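Local coordinates for protein hydroxyglutarate synthase (Oryza sativa, PDB 6W1K) that catalyses the iron(II)-dependent, oxygen-consuming decarboxylation and hydroxylation of 2-oxoadipate to D-2-hydroxyglutarate in lysine catabolism, at residues T24-S27 against N28-K31. Numbering follows the deposited sequence.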
loop_
_atom_site.group_PDB
_atom_site.type_symbol
_atom_site.label_atom_id
_atom_site.label_comp_id
_atom_site.label_asym_id
_atom_site.label_seq_id
_atom_site.Cartn_x
_atom_site.Cartn_y
_atom_site.Cartn_z
ATOM N N THR A 24 -5.694 -6.936 -15.395
ATOM C CA THR A 24 -4.446 -7.642 -15.738
ATOM C C THR A 24 -3.231 -6.842 -15.283
ATOM O O THR A 24 -2.186 -7.430 -14.979
ATOM C CB THR A 24 -4.305 -7.931 -17.242
ATOM O OG1 THR A 24 -4.060 -6.712 -17.965
ATOM C CG2 THR A 24 -5.517 -8.664 -17.772
ATOM N N VAL A 25 -3.326 -5.501 -15.248
ATOM C CA VAL A 25 -2.189 -4.699 -14.821
ATOM C C VAL A 25 -1.949 -4.875 -13.322
ATOM O O VAL A 25 -0.804 -5.071 -12.874
ATOM C CB VAL A 25 -2.399 -3.211 -15.188
ATOM C CG1 VAL A 25 -1.244 -2.350 -14.621
ATOM C CG2 VAL A 25 -2.456 -2.976 -16.708
ATOM N N ILE A 26 -3.003 -4.774 -12.516
ATOM C CA ILE A 26 -2.778 -4.865 -11.078
ATOM C C ILE A 26 -2.432 -6.297 -10.728
ATOM O O ILE A 26 -1.743 -6.537 -9.731
ATOM C CB ILE A 26 -3.947 -4.319 -10.223
ATOM C CG1 ILE A 26 -5.298 -4.930 -10.569
ATOM C CG2 ILE A 26 -3.979 -2.808 -10.354
ATOM C CD1 ILE A 26 -6.375 -4.709 -9.487
ATOM N N SER A 27 -2.842 -7.246 -11.567
ATOM C CA SER A 27 -2.437 -8.632 -11.374
ATOM C C SER A 27 -0.939 -8.782 -11.561
ATOM O O SER A 27 -0.282 -9.495 -10.795
ATOM C CB SER A 27 -3.212 -9.533 -12.332
ATOM O OG SER A 27 -2.697 -10.828 -12.282
ATOM N N ASN A 28 -0.367 -8.067 -12.536
ATOM C CA ASN A 28 1.077 -8.125 -12.733
ATOM C C ASN A 28 1.818 -7.420 -11.605
ATOM O O ASN A 28 2.882 -7.877 -11.191
ATOM C CB ASN A 28 1.439 -7.543 -14.105
ATOM C CG ASN A 28 1.158 -8.521 -15.211
ATOM O OD1 ASN A 28 1.251 -9.716 -14.991
ATOM N ND2 ASN A 28 0.773 -8.040 -16.380
ATOM N N MET A 29 1.269 -6.317 -11.074
ATOM C CA MET A 29 1.885 -5.712 -9.897
ATOM C C MET A 29 1.942 -6.719 -8.756
ATOM O O MET A 29 2.964 -6.846 -8.070
ATOM C CB MET A 29 1.112 -4.464 -9.471
ATOM C CG MET A 29 1.094 -3.344 -10.513
ATOM S SD MET A 29 -0.008 -1.996 -9.994
ATOM C CE MET A 29 0.617 -0.620 -10.926
ATOM N N GLU A 30 0.842 -7.435 -8.542
ATOM C CA GLU A 30 0.758 -8.424 -7.480
ATOM C C GLU A 30 1.705 -9.585 -7.713
ATOM O O GLU A 30 2.222 -10.170 -6.744
ATOM C CB GLU A 30 -0.664 -8.956 -7.394
ATOM C CG GLU A 30 -0.869 -10.013 -6.361
ATOM C CD GLU A 30 -2.118 -10.849 -6.633
ATOM O OE1 GLU A 30 -2.212 -11.485 -7.709
ATOM O OE2 GLU A 30 -3.000 -10.886 -5.766
ATOM N N LYS A 31 1.929 -9.962 -8.977
ATOM C CA LYS A 31 2.838 -11.073 -9.260
ATOM C C LYS A 31 4.271 -10.759 -8.836
ATOM O O LYS A 31 4.962 -11.624 -8.278
ATOM C CB LYS A 31 2.795 -11.424 -10.749
ATOM C CG LYS A 31 1.413 -11.796 -11.248
ATOM C CD LYS A 31 1.444 -12.956 -12.254
ATOM C CE LYS A 31 0.044 -13.216 -12.857
ATOM N NZ LYS A 31 -0.470 -11.996 -13.606
HETATM O O HOH W 1 -1.788 -10.303 -15.586
#
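Ser27 and Lys31 meet in a local i to i+4 contact along one turn of an alpha-helix, in the middle of helix 16-36 near the N-terminus of this glyoxalase-clan enzyme. The backbone evidence is the regular i+4 pattern: Met29 N donates to Val25 O at 3.0 Å with an N-H...O angle of 160°, and Glu30 N to Ile26 O in nearly the same way. On one side of the helix three polar side chains converge. Lys31 folds back along the helix through bends at chi2 and chi4, which bring NZ to 2.8 Å from Ser27 OG, to which it donates a hydrogen bond. The same NZ donates to Asn28 OD1 at 3.2 Å, approaching from above the carboxamide plane, 41° out of it. Ser27 can take part because its OG stands opposite the backbone N (chi1 172°), on the lysine's side. Asn28 is linked back to Thr24 through water 1, which donates to Thr24 O at 3.0 Å and weakly to Asn28 OD1. Replacing Asn28 by alanine removes OD1 and would probably leave the lysine ammonium without its amide acceptor, with the weak water bond lost as well. The apolar side faces the protein: Val25 and Met29 touch helix 154-160, while Ile26 lies on Phe60 and Met29 on Phe62 of strand 57-65, so the helix packs against a strand of the mixed sheet that also carries the metal ligand His59, whose side chain lies about 11 Å from that of Ile26. Glu30 turns elsewhere, its OE2 bonded to Tyr57 OH. Within the helix, the Ile26 and Met29 side chains pass at an oblique angle, CG2 of the isoleucine lying 4.1 Å from SD of the methionine.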